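Local coordinates for YchF GTP-binding protein (Schizosaccharomyces pombe, PDB 1NI3), which hydrolyses ATP, and GTP less efficiently, and negatively regulates the G2/M transition of the cell cycle, at residues V138-D143 with P247-W252; V227-N232 with E255-D260; D71-A76 with F311-D316; W321-G326 with Y377-G382; A39-V44 with E59-A64. All coordinates share one frame; numbering follows the deposited sequence.

Along the chain contact 5 closes first, contact 3 opens next and spans contacts 1 and 2, whose segments alternate, and contact 4 comes last. Contacts 1, 2 and 5 lie within the OBG-type G region. Contacts 1 and 2 have centres about 10 Å apart and touch through I249 and V231. Contact 4 belongs to the TGS region, and contact 3 joins that region to G-region helix 68-77. Contacts 3 and 4, with centres about 18 Å apart, use the adjacent antiparallel strands 307-312 and 317-324. Contacts 2 to 5 all reach one mixed sheet, so nucleotide-binding and TGS parts share a framework; contacts 1 and 3 lie about 45 Å apart between centres.

Contact 1: V138-D143 with P247-W252; sequences VDPIRD and PKIKKW
I141 lays its CG2 methyl against the pyrrole part of W252, the nearest atom being W252 CD1 at 3.6 Å from I141 CG2. The approach is oblique to the indole, and the two side chains slide past each other in opposite directions. W252 CG, anti to the backbone N (chi1 -173°), directs the indole across to helix 140-168. The other branch of isoleucine points elsewhere: I141 CD1 meets the aliphatic root of the exposed K248, at K248 CB, 4.0 Å away. One residue away on each segment, toward strand 118-124, the P140 ring and I249 cross at about a right angle, P140 CB lying 3.9 Å from I249 CD1. All these pairs are apolar packing. Polar groups act within the first segment: D139 sits at the N-cap, where its OD2 accepts a weak bond from R142 N (3.0 Å, 130° at the hydrogen), and R142 NH2 pairs with D143 OD1 by charge alone. The contact packs the start of helix 140-168 against helix 246-254 on the strand 118-124 side of the G domain. W252 also packs on L144, S145 and V148 further along the first helix, while P140 and I249 both rest on V123 of that strand.

Contact 2: V227-N232 with E255-D260; sequences VIYLVN and ENSPGD
D260 OD2 is gripped twice: S257 OG donates a hydrogen bond to D260 OD2 at 2.6 Å, and K205 NZ forms a salt bridge with the same oxygen. The serine approaches on the syn side, 33° out of the carboxylate plane. The other oxygen faces strand 227-232, where a water donates to D260 OD1 at 2.7 Å and to V227 O at 3.0 Å. The shared water is consistent with two acceptors, V227 O and D260 OD1, lying 3.4 Å apart. Carbon contacts flank it: D260 CB lies near the plane of the Y229 ring, at its edge, 3.8 Å from Y229 CE1, and S257 CB comes to the same rim beside Y229 OH. The ring and carboxylate planes are 73° apart, so they do not stack. The loop after helix 246-254 lies alongside strand 227-232 before entering its neighbour 262-265. The backbone of strand 227-232 pairs with that strand and with 118-124; at its far end N232 ND2 bonds to V31 O of the predicted ATP site.

Contact 3: D71-A76 with F311-D316; sequences DWLCEA and FTCGED
L73 makes the tight side of this contact, splitting its two methyls between F311 and C313. CD1 stands over one face of the F311 ring, 24° off the ring normal, the geometry of a CH-pi contact. The modelled separation there is too short for carbon atoms, so the side of approach is sound and the distance doubtful. The second branch, L73 CD2, meets C313 SG at 3.8 Å, and the sulfur is as near to L73 CD1. With CG anti to the carbonyl carbon (chi1 -74°), L73 points off its helix between the two residues, which turn their own side chains toward it. Y352 and L355 of helix 352-358, together with I384 of strand 384-386, pack on the same leucine; L73 and F311 are buried, C313 partly exposed.

The other end is looser, and bridged by one modelled water. E315 OE2, on an exposed residue, stays 5.4 Å from A76 O, though the side chain touches Y77 of the same helix. The water donates to A76 O and to E315 OE2, at 2.9 Å each. Apolar packing therefore gives way to a polar link toward the helix end.

Helix 68-77 belongs to the OBG-type G region and strand 307-312 to the TGS region, so the contact is an interdomain seam: a leucine from a G-domain helix packed on a strand of the TGS region, consistent with the ubiquitin-like (beta-grasp) fold of TGS domains.

Contact 4: W321-G326 with Y377-G382; sequences WTIRKG and YVMESG
I323 and M379, a selenomethionine in this crystal, cross at about a right angle, and the end of one side chain meets the root of the other. The isoleucine supplies its terminal methyl: I323 CD1 comes to 3.5 Å from M379 CB and to 3.8 Å from M379 CG. Its chi1 of 58° puts CG1 between the backbone N and carbonyl carbon, the crowded position, and together with a chi2 of 149° this brings CD1 to the loop. The M379 chain bends at chi2 (-66°) and again at chi3, so SE lies 5.5 Å from I323 CD1; M379 also packs on Y310, A332 and W387.

Nearer the surface the orientation changes. V378 presents CG1 to the backbone of G326, 3.7 Å from G326 O, a methyl laid against a carbonyl oxygen and nothing stronger. The CA atoms of G326 and V378 are 5.9 Å apart, so the two segments run close here. The contact thereby joins strand 317-324 and the turn after it to the loop between strands 372-374 and 384-386 of the TGS region.

Chemically this is dispersion packing with a buried inner half and an exposed outer edge. The pairs that meet are apolar or methyl-to-carbonyl, while backbone bonds such as M379 with T327 and Y377 with A329 lie beside them.

Contact 5: A39-V44 with E59-A64; sequences AITKSV and EEAKVA
I40, A61 and V63 bury the greatest surface here, and all three are buried in the protein as a whole. I40 points from helix 33-42 toward strand 60-65 and touches it with its short branch: I40 CG2 faces V63 CG2, the two side chains crossing at about a right angle. I40 CG2 and V63 CG2 are modelled 3.2 Å apart, a value to read loosely at 2.8 Å resolution; V63 CG1 is further off, 4.2 Å from I40 CG2. Having CG2 anti to the backbone N places that branch on the strand side. A61, two residues earlier than V63, points at the helix, its CB 3.9 Å from T41 CG2. T41 divides its side chain by character: the methyl goes to the alanine while OG1 bonds back to R38 O within the helix.

The carbonyl of I40 is tied up at the helix end. S43 OG reaches I40 O at 2.9 Å in the carbonyl plane on a lone pair, with a C=O...donor angle of 131°, and S43 N bonds to the same oxygen at 3.1 Å. S43, the first residue to leave helical angles, thus closes the helix that follows the predicted P-loop.

Across the segments only carbon meets carbon. Small groups, CB of A61 and methyls of threonine, valine and isoleucine, imply an apolar seat of the helix on strand 60-65, while T41 OG1 turns to R38 O and I40 O is held by S43.

Contact 1: V138-D143 with P247-W252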
# COMPACT_ATOMS: atom_id res chain seq x y z
N VAL A 138 9.12 -20.34 -18.77
CA VAL A 138 8.51 -19.19 -18.11
C VAL A 138 7.07 -19.50 -17.69
O VAL A 138 6.14 -19.37 -18.49
CB VAL A 138 8.50 -17.96 -19.03
CG1 VAL A 138 7.81 -16.79 -18.34
CG2 VAL A 138 9.93 -17.59 -19.40
N ASP A 139 6.91 -19.90 -16.44
CA ASP A 139 5.60 -20.24 -15.89
C ASP A 139 5.31 -19.41 -14.65
O ASP A 139 5.93 -19.60 -13.61
CB ASP A 139 5.55 -21.72 -15.55
CG ASP A 139 4.32 -22.09 -14.75
OD1 ASP A 139 3.22 -21.63 -15.10
OD2 ASP A 139 4.46 -22.85 -13.77
N PRO A 140 4.35 -18.48 -14.74
CA PRO A 140 3.97 -17.61 -13.62
C PRO A 140 3.41 -18.39 -12.43
O PRO A 140 3.87 -18.22 -11.29
CB PRO A 140 2.93 -16.69 -14.24
CG PRO A 140 2.26 -17.57 -15.22
CD PRO A 140 3.43 -18.27 -15.87
N ILE A 141 2.43 -19.24 -12.70
CA ILE A 141 1.81 -20.05 -11.66
C ILE A 141 2.86 -20.67 -10.73
O ILE A 141 2.68 -20.66 -9.51
CB ILE A 141 0.96 -21.18 -12.27
CG1 ILE A 141 -0.21 -20.58 -13.05
CG2 ILE A 141 0.46 -22.10 -11.17
CD1 ILE A 141 0.18 -19.96 -14.38
N ARG A 142 3.94 -21.19 -11.29
CA ARG A 142 4.97 -21.79 -10.47
C ARG A 142 5.54 -20.75 -9.52
O ARG A 142 5.48 -20.91 -8.30
CB ARG A 142 6.10 -22.34 -11.34
CG ARG A 142 6.87 -23.44 -10.64
CD ARG A 142 8.23 -23.67 -11.27
NE ARG A 142 9.15 -22.57 -11.00
CZ ARG A 142 9.50 -21.65 -11.90
NH1 ARG A 142 9.00 -21.68 -13.13
NH2 ARG A 142 10.36 -20.69 -11.56
N ASP A 143 6.10 -19.68 -10.09
CA ASP A 143 6.71 -18.59 -9.34
C ASP A 143 5.76 -17.98 -8.31
O ASP A 143 6.18 -17.59 -7.21
CB ASP A 143 7.16 -17.49 -10.30
CG ASP A 143 8.18 -17.98 -11.29
OD1 ASP A 143 7.97 -19.08 -11.85
OD2 ASP A 143 9.19 -17.28 -11.53
N PRO A 247 -5.82 -15.59 -17.63
CA PRO A 247 -6.88 -16.43 -17.06
C PRO A 247 -6.37 -17.39 -16.00
O PRO A 247 -6.95 -17.50 -14.92
CB PRO A 247 -7.46 -17.14 -18.28
CG PRO A 247 -6.25 -17.29 -19.17
CD PRO A 247 -5.61 -15.91 -19.06
N LYS A 248 -5.28 -18.07 -16.30
CA LYS A 248 -4.69 -19.02 -15.38
C LYS A 248 -4.33 -18.34 -14.07
O LYS A 248 -4.82 -18.71 -13.01
CB LYS A 248 -3.45 -19.65 -16.02
CG LYS A 248 -3.62 -19.91 -17.53
CD LYS A 248 -2.63 -20.96 -18.07
CE LYS A 248 -2.93 -22.35 -17.51
NZ LYS A 248 -1.95 -23.38 -17.95
N ILE A 249 -3.48 -17.31 -14.17
CA ILE A 249 -3.04 -16.53 -13.00
C ILE A 249 -4.22 -16.11 -12.13
O ILE A 249 -4.18 -16.22 -10.90
CB ILE A 249 -2.29 -15.25 -13.44
CG1 ILE A 249 -0.96 -15.62 -14.08
CG2 ILE A 249 -2.08 -14.34 -12.24
CD1 ILE A 249 -0.20 -14.43 -14.61
N LYS A 250 -5.27 -15.62 -12.77
CA LYS A 250 -6.47 -15.18 -12.07
C LYS A 250 -6.99 -16.25 -11.12
O LYS A 250 -7.04 -16.05 -9.91
CB LYS A 250 -7.55 -14.78 -13.08
CG LYS A 250 -8.80 -14.19 -12.44
CD LYS A 250 -9.72 -13.53 -13.46
CE LYS A 250 -11.04 -13.11 -12.82
NZ LYS A 250 -10.83 -12.23 -11.63
N LYS A 251 -7.34 -17.40 -11.68
CA LYS A 251 -7.87 -18.51 -10.88
C LYS A 251 -6.96 -18.90 -9.73
O LYS A 251 -7.41 -19.04 -8.59
CB LYS A 251 -8.15 -19.74 -11.75
CG LYS A 251 -9.17 -20.67 -11.12
CD LYS A 251 -9.79 -21.64 -12.11
CE LYS A 251 -11.06 -22.25 -11.51
NZ LYS A 251 -11.81 -23.11 -12.47
N TRP A 252 -5.69 -19.08 -10.03
CA TRP A 252 -4.72 -19.44 -9.01
C TRP A 252 -4.92 -18.55 -7.81
O TRP A 252 -4.96 -19.02 -6.67
CB TRP A 252 -3.30 -19.24 -9.50
CG TRP A 252 -2.30 -19.74 -8.54
CD1 TRP A 252 -1.72 -20.97 -8.55
CD2 TRP A 252 -1.75 -19.06 -7.40
NE1 TRP A 252 -0.84 -21.11 -7.50
CE2 TRP A 252 -0.84 -19.94 -6.78
CE3 TRP A 252 -1.93 -17.78 -6.85
CZ2 TRP A 252 -0.12 -19.60 -5.63
CZ3 TRP A 252 -1.21 -17.44 -5.71
CH2 TRP A 252 -0.31 -18.34 -5.12

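Contact 2: V227-N232 with E255-D260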
# COMPACT_ATOMS: atom_id res chain seq x y z
N VAL A 227 -1.18 -7.78 -0.12
CA VAL A 227 -0.44 -7.90 -1.37
C VAL A 227 -1.30 -7.49 -2.56
O VAL A 227 -2.48 -7.79 -2.63
CB VAL A 227 0.05 -9.34 -1.58
CG1 VAL A 227 0.90 -9.42 -2.84
CG2 VAL A 227 0.85 -9.80 -0.37
N ILE A 228 -0.68 -6.80 -3.51
CA ILE A 228 -1.38 -6.35 -4.70
C ILE A 228 -0.64 -6.90 -5.90
O ILE A 228 0.52 -6.53 -6.13
CB ILE A 228 -1.41 -4.81 -4.77
CG1 ILE A 228 -2.16 -4.24 -3.56
CG2 ILE A 228 -2.05 -4.39 -6.08
CD1 ILE A 228 -1.99 -2.73 -3.38
N TYR A 229 -1.29 -7.78 -6.66
CA TYR A 229 -0.65 -8.38 -7.83
C TYR A 229 -0.66 -7.55 -9.10
O TYR A 229 -1.71 -7.15 -9.59
CB TYR A 229 -1.29 -9.73 -8.15
CG TYR A 229 -1.06 -10.76 -7.09
CD1 TYR A 229 -2.01 -11.01 -6.11
CD2 TYR A 229 0.14 -11.47 -7.03
CE1 TYR A 229 -1.78 -11.94 -5.09
CE2 TYR A 229 0.38 -12.40 -6.03
CZ TYR A 229 -0.58 -12.63 -5.06
OH TYR A 229 -0.33 -13.55 -4.07
N LEU A 230 0.53 -7.31 -9.64
CA LEU A 230 0.65 -6.56 -10.88
C LEU A 230 1.09 -7.53 -11.97
O LEU A 230 2.27 -7.87 -12.07
CB LEU A 230 1.67 -5.44 -10.73
CG LEU A 230 1.41 -4.37 -9.67
CD1 LEU A 230 2.51 -3.32 -9.75
CD2 LEU A 230 0.05 -3.72 -9.89
N VAL A 231 0.13 -7.99 -12.79
CA VAL A 231 0.43 -8.92 -13.88
C VAL A 231 1.01 -8.16 -15.07
O VAL A 231 0.26 -7.63 -15.87
CB VAL A 231 -0.82 -9.67 -14.39
CG1 VAL A 231 -0.42 -10.65 -15.48
CG2 VAL A 231 -1.50 -10.40 -13.26
N ASN A 232 2.33 -8.14 -15.17
CA ASN A 232 3.02 -7.43 -16.24
C ASN A 232 3.05 -8.22 -17.54
O ASN A 232 3.65 -9.28 -17.60
CB ASN A 232 4.45 -7.09 -15.81
CG ASN A 232 5.20 -6.31 -16.86
OD1 ASN A 232 4.63 -5.46 -17.53
ND2 ASN A 232 6.50 -6.57 -16.98
N GLU A 255 -7.61 -19.33 -5.55
CA GLU A 255 -7.43 -20.58 -4.84
C GLU A 255 -6.15 -20.62 -4.02
O GLU A 255 -5.62 -21.70 -3.76
CB GLU A 255 -7.45 -21.74 -5.83
CG GLU A 255 -8.78 -21.95 -6.55
CD GLU A 255 -8.66 -22.83 -7.78
OE1 GLU A 255 -8.02 -23.91 -7.69
OE2 GLU A 255 -9.20 -22.46 -8.85
N ASN A 256 -5.63 -19.46 -3.62
CA ASN A 256 -4.39 -19.45 -2.86
C ASN A 256 -4.20 -18.17 -2.08
O ASN A 256 -3.58 -18.14 -1.02
CB ASN A 256 -3.21 -19.62 -3.81
CG ASN A 256 -3.14 -21.01 -4.41
OD1 ASN A 256 -2.81 -21.97 -3.72
ND2 ASN A 256 -3.47 -21.12 -5.69
N SER A 257 -4.75 -17.10 -2.63
CA SER A 257 -4.67 -15.80 -2.00
C SER A 257 -5.88 -15.06 -2.50
O SER A 257 -5.78 -14.15 -3.33
CB SER A 257 -3.39 -15.09 -2.42
OG SER A 257 -2.88 -14.33 -1.33
N PRO A 258 -7.06 -15.45 -2.02
CA PRO A 258 -8.33 -14.83 -2.42
C PRO A 258 -8.49 -13.42 -1.89
O PRO A 258 -7.95 -13.07 -0.84
CB PRO A 258 -9.36 -15.79 -1.85
CG PRO A 258 -8.70 -16.25 -0.59
CD PRO A 258 -7.29 -16.53 -1.04
N GLY A 259 -9.22 -12.61 -2.65
CA GLY A 259 -9.48 -11.24 -2.26
C GLY A 259 -8.47 -10.25 -2.79
O GLY A 259 -8.83 -9.12 -3.14
N ASP A 260 -7.22 -10.66 -2.84
CA ASP A 260 -6.15 -9.78 -3.31
C ASP A 260 -6.40 -9.22 -4.71
O ASP A 260 -6.80 -9.93 -5.63
CB ASP A 260 -4.83 -10.53 -3.25
CG ASP A 260 -4.51 -11.01 -1.86
OD1 ASP A 260 -4.35 -10.15 -0.96
OD2 ASP A 260 -4.45 -12.23 -1.64
O HOH W 1 -4.86 -7.52 -0.90

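Contact 3: D71-A76 with F311-D316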
# COMPACT_ATOMS: atom_id res chain seq x y z
N ASP A 71 -7.92 17.65 -7.06
CA ASP A 71 -7.99 18.33 -8.35
C ASP A 71 -8.90 19.54 -8.30
O ASP A 71 -8.48 20.66 -8.60
CB ASP A 71 -8.53 17.37 -9.41
CG ASP A 71 -7.56 16.26 -9.74
OD1 ASP A 71 -6.49 16.19 -9.11
OD2 ASP A 71 -7.89 15.43 -10.61
N TRP A 72 -10.16 19.29 -7.94
CA TRP A 72 -11.21 20.32 -7.84
C TRP A 72 -10.80 21.44 -6.89
O TRP A 72 -10.82 22.62 -7.24
CB TRP A 72 -12.53 19.70 -7.34
CG TRP A 72 -13.66 20.71 -7.25
CD1 TRP A 72 -14.50 21.12 -8.26
CD2 TRP A 72 -14.01 21.51 -6.11
NE1 TRP A 72 -15.33 22.11 -7.81
CE2 TRP A 72 -15.06 22.36 -6.48
CE3 TRP A 72 -13.55 21.56 -4.78
CZ2 TRP A 72 -15.64 23.28 -5.62
CZ3 TRP A 72 -14.12 22.48 -3.91
CH2 TRP A 72 -15.17 23.32 -4.34
N LEU A 73 -10.46 21.04 -5.67
CA LEU A 73 -10.05 21.99 -4.67
C LEU A 73 -8.96 22.88 -5.22
O LEU A 73 -8.96 24.08 -5.00
CB LEU A 73 -9.59 21.27 -3.40
CG LEU A 73 -10.69 20.64 -2.52
CD1 LEU A 73 -10.04 19.82 -1.42
CD2 LEU A 73 -11.57 21.73 -1.93
N CYS A 74 -8.01 22.30 -5.93
CA CYS A 74 -6.95 23.12 -6.50
C CYS A 74 -7.54 24.15 -7.45
O CYS A 74 -7.22 25.33 -7.38
CB CYS A 74 -5.91 22.26 -7.23
SG CYS A 74 -4.61 21.61 -6.18
N GLU A 75 -8.42 23.68 -8.34
CA GLU A 75 -9.05 24.57 -9.32
C GLU A 75 -9.91 25.64 -8.69
O GLU A 75 -9.98 26.76 -9.19
CB GLU A 75 -9.88 23.76 -10.32
CG GLU A 75 -9.03 22.92 -11.25
CD GLU A 75 -7.77 23.66 -11.70
OE1 GLU A 75 -7.89 24.73 -12.34
OE2 GLU A 75 -6.65 23.18 -11.39
N ALA A 76 -10.54 25.28 -7.59
CA ALA A 76 -11.43 26.14 -6.84
C ALA A 76 -10.72 27.27 -6.08
O ALA A 76 -11.20 28.40 -6.06
CB ALA A 76 -12.23 25.30 -5.87
N PHE A 311 -7.91 17.86 3.56
CA PHE A 311 -7.09 18.92 2.98
C PHE A 311 -7.05 20.17 3.83
O PHE A 311 -7.76 20.29 4.82
CB PHE A 311 -7.62 19.34 1.60
CG PHE A 311 -8.03 18.20 0.73
CD1 PHE A 311 -9.32 17.69 0.79
CD2 PHE A 311 -7.12 17.61 -0.14
CE1 PHE A 311 -9.69 16.62 -0.00
CE2 PHE A 311 -7.49 16.54 -0.94
CZ PHE A 311 -8.78 16.05 -0.87
N THR A 312 -6.18 21.09 3.43
CA THR A 312 -6.08 22.38 4.09
C THR A 312 -5.94 23.34 2.92
O THR A 312 -4.86 23.50 2.36
CB THR A 312 -4.87 22.50 5.05
OG1 THR A 312 -3.65 22.33 4.33
CG2 THR A 312 -4.96 21.46 6.15
N CYS A 313 -7.06 23.94 2.54
CA CYS A 313 -7.09 24.86 1.40
C CYS A 313 -6.90 26.32 1.80
O CYS A 313 -7.22 26.74 2.91
CB CYS A 313 -8.40 24.69 0.67
SG CYS A 313 -8.78 22.97 0.39
N GLY A 314 -6.39 27.10 0.85
CA GLY A 314 -6.14 28.51 1.07
C GLY A 314 -5.53 29.13 -0.17
O GLY A 314 -4.76 28.48 -0.87
N GLU A 315 -5.87 30.39 -0.43
CA GLU A 315 -5.34 31.08 -1.60
C GLU A 315 -3.84 30.85 -1.76
O GLU A 315 -3.33 30.84 -2.88
CB GLU A 315 -5.66 32.58 -1.51
CG GLU A 315 -7.15 32.89 -1.36
CD GLU A 315 -8.00 32.38 -2.52
OE1 GLU A 315 -7.72 32.78 -3.68
OE2 GLU A 315 -8.94 31.59 -2.28
N ASP A 316 -3.14 30.68 -0.65
CA ASP A 316 -1.71 30.43 -0.75
C ASP A 316 -1.41 28.98 -1.10
O ASP A 316 -0.68 28.70 -2.05
CB ASP A 316 -0.99 30.78 0.56
CG ASP A 316 -0.56 32.24 0.60
OD1 ASP A 316 0.05 32.72 -0.39
OD2 ASP A 316 -0.82 32.91 1.63
O HOH W 2 -10.89 30.17 -3.80

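Contact 4: W321-G326 with Y377-G382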
# COMPACT_ATOMS: atom_id res chain seq x y z
N TRP A 321 -3.42 15.95 3.33
CA TRP A 321 -2.68 15.30 4.41
C TRP A 321 -3.12 13.85 4.63
O TRP A 321 -4.31 13.58 4.80
CB TRP A 321 -2.85 16.09 5.71
CG TRP A 321 -2.52 17.55 5.55
CD1 TRP A 321 -3.32 18.52 5.01
CD2 TRP A 321 -1.27 18.18 5.84
NE1 TRP A 321 -2.64 19.71 4.94
CE2 TRP A 321 -1.38 19.53 5.44
CE3 TRP A 321 -0.06 17.73 6.39
CZ2 TRP A 321 -0.33 20.44 5.58
CZ3 TRP A 321 0.99 18.64 6.52
CH2 TRP A 321 0.84 19.98 6.12
N THR A 322 -2.17 12.93 4.62
CA THR A 322 -2.54 11.53 4.81
C THR A 322 -2.79 11.17 6.27
O THR A 322 -2.01 11.51 7.15
CB THR A 322 -1.45 10.59 4.28
OG1 THR A 322 -1.37 10.71 2.86
CG2 THR A 322 -1.76 9.15 4.65
N ILE A 323 -3.89 10.46 6.52
CA ILE A 323 -4.20 10.03 7.88
C ILE A 323 -4.81 8.62 7.86
O ILE A 323 -5.20 8.13 6.81
CB ILE A 323 -5.17 11.02 8.60
CG1 ILE A 323 -6.47 11.15 7.80
CG2 ILE A 323 -4.51 12.37 8.79
CD1 ILE A 323 -7.67 11.42 8.67
N ARG A 324 -4.90 7.98 9.02
CA ARG A 324 -5.46 6.63 9.06
C ARG A 324 -6.97 6.64 9.10
O ARG A 324 -7.59 7.47 9.77
CB ARG A 324 -4.91 5.85 10.26
CG ARG A 324 -3.54 5.27 10.00
CD ARG A 324 -3.61 4.14 8.99
NE ARG A 324 -3.90 2.85 9.61
CZ ARG A 324 -3.00 2.12 10.27
NH1 ARG A 324 -1.75 2.56 10.40
NH2 ARG A 324 -3.35 0.96 10.80
N LYS A 325 -7.55 5.69 8.37
CA LYS A 325 -8.99 5.53 8.24
C LYS A 325 -9.83 5.91 9.46
O LYS A 325 -10.96 6.35 9.31
CB LYS A 325 -9.33 4.09 7.84
CG LYS A 325 -10.00 3.96 6.48
CD LYS A 325 -11.49 3.59 6.58
CE LYS A 325 -12.35 4.73 7.13
NZ LYS A 325 -13.78 4.33 7.38
N GLY A 326 -9.29 5.75 10.66
CA GLY A 326 -10.11 6.10 11.81
C GLY A 326 -9.53 7.16 12.71
O GLY A 326 -9.86 7.24 13.89
N TYR A 377 -13.86 13.50 17.34
CA TYR A 377 -14.32 13.51 15.96
C TYR A 377 -13.38 12.76 15.04
O TYR A 377 -12.20 13.11 14.92
CB TYR A 377 -14.48 14.93 15.43
CG TYR A 377 -14.83 14.98 13.95
CD1 TYR A 377 -16.10 14.60 13.52
CD2 TYR A 377 -13.89 15.35 12.99
CE1 TYR A 377 -16.43 14.59 12.17
CE2 TYR A 377 -14.21 15.33 11.62
CZ TYR A 377 -15.49 14.95 11.22
OH TYR A 377 -15.82 14.90 9.88
N VAL A 378 -13.90 11.72 14.39
CA VAL A 378 -13.10 10.96 13.45
C VAL A 378 -13.22 11.66 12.11
O VAL A 378 -14.33 11.85 11.59
CB VAL A 378 -13.59 9.50 13.32
CG1 VAL A 378 -13.19 8.71 14.54
CG2 VAL A 378 -15.10 9.47 13.14
N MSE A 379 -12.08 12.07 11.57
CA MSE A 379 -12.04 12.78 10.29
C MSE A 379 -12.76 11.99 9.20
O MSE A 379 -12.90 10.77 9.28
CB MSE A 379 -10.58 13.01 9.86
CG MSE A 379 -9.74 13.75 10.88
SE MSE A 379 -10.34 15.58 11.12
CE MSE A 379 -9.28 16.47 9.77
N GLU A 380 -13.23 12.71 8.20
CA GLU A 380 -13.92 12.07 7.10
C GLU A 380 -13.14 12.35 5.82
O GLU A 380 -12.74 13.48 5.55
CB GLU A 380 -15.35 12.58 7.02
CG GLU A 380 -16.16 12.25 8.27
CD GLU A 380 -17.55 12.85 8.26
OE1 GLU A 380 -18.30 12.61 7.29
OE2 GLU A 380 -17.90 13.55 9.23
N SER A 381 -12.91 11.29 5.05
CA SER A 381 -12.16 11.38 3.82
C SER A 381 -12.61 12.57 3.00
O SER A 381 -13.79 12.70 2.68
CB SER A 381 -12.35 10.10 3.01
OG SER A 381 -11.49 10.09 1.89
N GLY A 382 -11.67 13.46 2.70
CA GLY A 382 -12.00 14.62 1.90
C GLY A 382 -12.21 15.88 2.72
O GLY A 382 -12.17 16.99 2.20

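Contact 5: A39-V44 with E59-A64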
# COMPACT_ATOMS: atom_id res chain seq x y z
N ALA A 39 9.92 3.54 -14.20
CA ALA A 39 8.74 4.08 -14.89
C ALA A 39 7.97 5.00 -13.95
O ALA A 39 7.63 6.14 -14.30
CB ALA A 39 7.83 2.94 -15.33
N ILE A 40 7.67 4.49 -12.77
CA ILE A 40 6.95 5.25 -11.76
C ILE A 40 7.71 6.56 -11.53
O ILE A 40 7.16 7.64 -11.68
CB ILE A 40 6.87 4.47 -10.45
CG1 ILE A 40 6.03 3.22 -10.63
CG2 ILE A 40 6.27 5.34 -9.38
CD1 ILE A 40 5.99 2.36 -9.40
N THR A 41 8.97 6.43 -11.15
CA THR A 41 9.83 7.58 -10.88
C THR A 41 9.86 8.56 -12.05
O THR A 41 10.11 9.75 -11.86
CB THR A 41 11.26 7.11 -10.65
OG1 THR A 41 11.76 6.48 -11.83
CG2 THR A 41 11.30 6.09 -9.51
N LYS A 42 9.61 8.06 -13.25
CA LYS A 42 9.64 8.87 -14.47
C LYS A 42 8.33 9.55 -14.91
O LYS A 42 8.37 10.54 -15.63
CB LYS A 42 10.17 8.01 -15.63
CG LYS A 42 11.07 8.76 -16.61
CD LYS A 42 12.41 9.16 -15.98
CE LYS A 42 13.37 9.83 -16.98
NZ LYS A 42 14.68 10.29 -16.39
N SER A 43 7.19 9.02 -14.48
CA SER A 43 5.90 9.58 -14.85
C SER A 43 5.64 10.89 -14.12
O SER A 43 6.49 11.36 -13.37
CB SER A 43 4.78 8.63 -14.50
OG SER A 43 4.80 8.38 -13.11
N VAL A 44 4.46 11.46 -14.34
CA VAL A 44 4.08 12.70 -13.70
C VAL A 44 3.77 12.46 -12.23
O VAL A 44 3.94 13.35 -11.40
CB VAL A 44 2.81 13.29 -14.34
CG1 VAL A 44 3.11 13.77 -15.75
CG2 VAL A 44 1.70 12.24 -14.37
N GLU A 59 16.33 4.32 -4.14
CA GLU A 59 15.43 3.17 -4.18
C GLU A 59 14.04 3.51 -3.65
O GLU A 59 13.17 2.63 -3.54
CB GLU A 59 16.00 2.01 -3.37
CG GLU A 59 17.32 1.47 -3.88
CD GLU A 59 18.40 2.51 -3.81
OE1 GLU A 59 18.63 3.06 -2.71
OE2 GLU A 59 19.03 2.77 -4.86
N GLU A 60 13.83 4.77 -3.31
CA GLU A 60 12.55 5.22 -2.80
C GLU A 60 11.89 6.17 -3.78
O GLU A 60 12.53 7.08 -4.31
CB GLU A 60 12.70 5.94 -1.46
CG GLU A 60 11.39 6.47 -0.91
CD GLU A 60 11.50 6.98 0.51
OE1 GLU A 60 12.36 7.86 0.75
OE2 GLU A 60 10.74 6.51 1.39
N ALA A 61 10.60 5.96 -4.01
CA ALA A 61 9.83 6.82 -4.89
C ALA A 61 8.62 7.35 -4.13
O ALA A 61 7.92 6.58 -3.45
CB ALA A 61 9.40 6.04 -6.13
N LYS A 62 8.40 8.66 -4.20
CA LYS A 62 7.26 9.32 -3.56
C LYS A 62 6.25 9.56 -4.69
O LYS A 62 6.32 10.58 -5.37
CB LYS A 62 7.65 10.69 -2.99
CG LYS A 62 8.72 10.71 -1.90
CD LYS A 62 8.22 10.06 -0.63
CE LYS A 62 9.31 9.90 0.42
NZ LYS A 62 8.87 8.95 1.49
N VAL A 63 5.32 8.63 -4.90
CA VAL A 63 4.35 8.81 -5.99
C VAL A 63 3.13 9.61 -5.51
O VAL A 63 2.56 9.33 -4.46
CB VAL A 63 3.87 7.45 -6.53
CG1 VAL A 63 3.14 7.62 -7.86
CG2 VAL A 63 5.06 6.54 -6.67
N ALA A 64 2.73 10.59 -6.31
CA ALA A 64 1.58 11.41 -5.94
C ALA A 64 0.30 10.62 -6.05
O ALA A 64 0.04 9.98 -7.06
CB ALA A 64 1.51 12.64 -6.83